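Putative MCP-type signal transduction protein (Campylobacter jejuni subsp. jejuni serotype O:2, PDB 4WY9) acts as the chemotaxis receptor Tlp1, whose tandem-PAS periplasmic domain probably senses chemical signals indirectly and passes them on to the cell's swimming machinery. Local coordinates at residues A[86-89]-A[90-93]; A[235-238]-A[239-242]. One frame throughout, in Å; residues are numbered along the deposited sequence.

Contact 1. Residues A[86-89]-A[90-93]; sequences PPEY and FKEE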
# COMPACT_ATOMS: atom_id res chain seq x y z
N PRO A 86 -22.44 10.17 11.50
CA PRO A 86 -23.53 9.31 11.09
C PRO A 86 -24.80 9.47 11.93
O PRO A 86 -24.72 10.03 13.02
CB PRO A 86 -22.97 7.92 11.28
CG PRO A 86 -22.07 8.07 12.46
CD PRO A 86 -21.42 9.44 12.26
N PRO A 87 -25.93 8.98 11.44
CA PRO A 87 -27.08 8.79 12.33
C PRO A 87 -26.67 8.12 13.62
O PRO A 87 -25.87 7.18 13.58
CB PRO A 87 -28.03 7.91 11.49
CG PRO A 87 -27.66 8.22 10.08
CD PRO A 87 -26.17 8.38 10.10
N GLU A 88 -27.20 8.54 14.75
CA GLU A 88 -26.79 7.99 16.03
C GLU A 88 -27.10 6.49 16.12
O GLU A 88 -26.35 5.74 16.74
CB GLU A 88 -27.44 8.71 17.19
CG GLU A 88 -26.87 8.32 18.54
CD GLU A 88 -25.42 8.77 18.76
OE1 GLU A 88 -24.92 9.63 18.00
OE2 GLU A 88 -24.81 8.25 19.70
N TYR A 89 -28.14 6.01 15.43
CA TYR A 89 -28.47 4.60 15.55
C TYR A 89 -27.37 3.71 14.95
O TYR A 89 -27.24 2.56 15.32
CB TYR A 89 -29.84 4.29 14.94
CG TYR A 89 -29.87 3.96 13.46
CD1 TYR A 89 -29.76 2.65 13.03
CD2 TYR A 89 -30.06 4.95 12.50
CE1 TYR A 89 -29.83 2.34 11.68
CE2 TYR A 89 -30.14 4.65 11.15
CZ TYR A 89 -30.01 3.33 10.75
OH TYR A 89 -30.08 2.99 9.42
N PHE A 90 -26.58 4.26 14.02
CA PHE A 90 -25.46 3.51 13.47
C PHE A 90 -24.53 3.00 14.58
O PHE A 90 -24.06 1.87 14.56
CB PHE A 90 -24.64 4.36 12.50
CG PHE A 90 -25.19 4.47 11.10
CD1 PHE A 90 -26.53 4.40 10.82
CD2 PHE A 90 -24.32 4.69 10.05
CE1 PHE A 90 -26.97 4.54 9.52
CE2 PHE A 90 -24.76 4.84 8.77
CZ PHE A 90 -26.10 4.75 8.51
N LYS A 91 -24.23 3.88 15.53
CA LYS A 91 -23.31 3.56 16.60
C LYS A 91 -23.87 2.47 17.51
O LYS A 91 -23.15 1.68 18.09
CB LYS A 91 -22.95 4.83 17.40
CG LYS A 91 -22.18 5.86 16.58
CD LYS A 91 -21.70 7.05 17.37
CE LYS A 91 -20.81 7.99 16.54
NZ LYS A 91 -20.25 9.09 17.37
N GLU A 92 -25.20 2.45 17.64
CA GLU A 92 -25.86 1.50 18.50
C GLU A 92 -26.00 0.12 17.87
O GLU A 92 -26.38 -0.84 18.52
CB GLU A 92 -27.22 2.07 18.96
CG GLU A 92 -27.08 3.44 19.65
CD GLU A 92 -28.40 4.11 20.07
OE1 GLU A 92 -29.51 3.61 19.74
OE2 GLU A 92 -28.31 5.17 20.76
N GLU A 93 -25.66 -0.01 16.58
CA GLU A 93 -25.85 -1.30 15.91
C GLU A 93 -24.83 -2.34 16.31
O GLU A 93 -25.17 -3.52 16.36
CB GLU A 93 -25.82 -1.14 14.39
CG GLU A 93 -27.08 -0.58 13.83
CD GLU A 93 -28.25 -1.53 13.98
OE1 GLU A 93 -28.12 -2.68 13.48
OE2 GLU A 93 -29.27 -1.16 14.59
O HOH W 1 -25.93 6.14 21.22
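Glu88 and Glu92, one turn apart, share a water that donates to both carboxylates: its oxygen sits 2.6 Å from Glu92 OE2 and 2.8 Å from Glu88 OE2. The two carboxylate planes stand nearly at right angles, and the water probably eases the repulsion between the like charges. Lys91 runs its CD past the Glu88 carboxylate but carries NZ on to the carbonyl of Gly102. The CD1/CE1 edge of Phe90 points at the face of the Tyr89 ring, a T-shaped stack with centroids 5.0 Å apart and planes at 89°. Tyr89 offers that face because its CG lies between the backbone N and the carbonyl carbon (chi1 88°); its OH is bonded to Leu57 O and Ile59 N. Over the centre of the Phe90 ring lies Pro87 CD, a CH-pi contact 3.8 Å from the centroid, while Pro86 CB meets Phe90 CD2 at 3.7 Å. The turn is closed by Phe90 N to Pro87 O, 3.0 Å; the next two i to i+3 bonds are weak. Phe90 also packs on Ile62 of helix 59-70 and Phe104 of strand 104-110. Two prolines thus lead into a short, weakly bonded helix in the first PDC sensor domain of a Cache-type receptor.

Contact 2. Residues A[235-238]-A[239-242]; sequences NPNK and GAQE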
# COMPACT_ATOMS: atom_id res chain seq x y z
N ASN A 235 21.69 3.89 4.38
CA ASN A 235 22.77 3.56 3.43
C ASN A 235 23.24 4.83 2.72
O ASN A 235 22.99 5.02 1.54
CB ASN A 235 22.34 2.50 2.42
CG ASN A 235 23.49 2.02 1.58
OD1 ASN A 235 24.62 1.94 2.06
ND2 ASN A 235 23.21 1.68 0.32
N PRO A 236 23.94 5.72 3.44
CA PRO A 236 24.24 7.04 2.89
C PRO A 236 25.49 7.11 2.00
O PRO A 236 25.82 8.17 1.48
CB PRO A 236 24.44 7.88 4.15
CG PRO A 236 25.05 6.90 5.12
CD PRO A 236 24.26 5.63 4.88
N ASN A 237 26.16 5.99 1.79
CA ASN A 237 27.44 6.05 1.10
C ASN A 237 27.33 6.61 -0.32
O ASN A 237 26.31 6.45 -0.99
CB ASN A 237 28.13 4.71 1.13
CG ASN A 237 27.69 3.82 0.05
OD1 ASN A 237 28.27 3.83 -1.05
ND2 ASN A 237 26.71 2.99 0.31
N LYS A 238 28.40 7.25 -0.79
CA LYS A 238 28.41 7.92 -2.08
C LYS A 238 28.13 6.94 -3.22
O LYS A 238 27.55 7.31 -4.23
CB LYS A 238 29.75 8.62 -2.31
CG LYS A 238 29.81 9.35 -3.64
CD LYS A 238 31.15 10.06 -3.85
CE LYS A 238 31.13 10.94 -5.10
NZ LYS A 238 32.48 11.41 -5.47
N GLY A 239 28.51 5.67 -3.04
CA GLY A 239 28.31 4.66 -4.06
C GLY A 239 26.87 4.18 -4.21
O GLY A 239 26.58 3.32 -5.03
N ALA A 240 25.95 4.75 -3.42
CA ALA A 240 24.53 4.42 -3.49
C ALA A 240 23.73 5.56 -4.12
O ALA A 240 22.56 5.39 -4.49
CB ALA A 240 24.01 4.11 -2.14
N GLN A 241 24.33 6.73 -4.22
CA GLN A 241 23.58 7.92 -4.52
C GLN A 241 23.02 7.98 -5.94
O GLN A 241 21.95 8.56 -6.16
CB GLN A 241 24.45 9.16 -4.25
CG GLN A 241 24.87 9.30 -2.81
CD GLN A 241 23.72 9.38 -1.85
OE1 GLN A 241 22.70 10.01 -2.14
NE2 GLN A 241 23.86 8.75 -0.71
N GLU A 242 23.72 7.41 -6.91
CA GLU A 242 23.22 7.41 -8.27
C GLU A 242 21.88 6.66 -8.34
O GLU A 242 20.95 7.08 -9.05
CB GLU A 242 24.21 6.77 -9.23
CG GLU A 242 23.80 6.92 -10.67
CD GLU A 242 24.81 6.34 -11.65
OE1 GLU A 242 25.77 5.68 -11.17
OE2 GLU A 242 24.60 6.52 -12.87
O HOH W 2 26.40 6.22 -6.68
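This is a local contact at the start of helix 241-249, where the loop after helix 231-234 folds into an Asx turn fused to a type I beta turn, beside strand 253-258 at the edge of the five-stranded sheet. The Asx turn comes from Asn237, whose OD1 takes the amide N of Gly239 at 2.7 Å, a weak bond because it is strongly bent. Its CG lies between the backbone N and the carbonyl carbon (chi1 85°), which swings the amide over toward the following residues. The main chain of the same residue makes the beta turn: Ala240 N donates to Asn237 O at 3.0 Å, with a fairly straight 158° at the hydrogen. One residue on, Gln241 N reaches Lys238 O at 3.3 Å, a second bond of the same i to i+3 kind that leads into the helix.

Gln241 then folds back over the loop. Bent at chi2 (-58°), its chain sends NE2 to Pro236 O at 3.0 Å and, at a longer 3.4 Å, to Asn237 O; both bonds are weak, but together they tie the amide across two successive carbonyls. Asn237 O thus receives a backbone and a side-chain donor.

The other amide atom of Asn237 turns back along the chain: ND2 donates to Asn235 OD1 at 2.9 Å; the acceptor lies in the Asn237 amide plane, while the donor stands above the carbonyl plane of Asn235. Both asparagine ND2 atoms also reach the carbonyl of Ile258, and Gly239 bonds to Ile258 through its backbone, fixing the turn to strand 253-258. Ala240 packs its methyl on Tyr257, and Asn235 ND2 lies 3.5 Å from Ala240 CB. On the helix side a water bridges the first turn, donating to Lys238 O and accepting from Glu242 N, 2.9 Å from that nitrogen.

In the fold
From the N terminus the chain runs through the long helix 8-51 and helix 59-70 before strand 78-83 leads to contact 1, which closes the turn that opens helix 88-93 ahead of strand 104-110. The chain then completes the seven-stranded sheet, passes helix 190-196 and starts the five-stranded sheet. Contact 2 follows between helices 231-234 and 241-249, just before strand 253-258. The two contacts are in series, neither enclosing nor crossing the other, and their centres stand about 54 Å apart on opposite sides of the chain's centre. Each lies where a loop leads into a helix, one beside each sheet of the tandem-PAS domain.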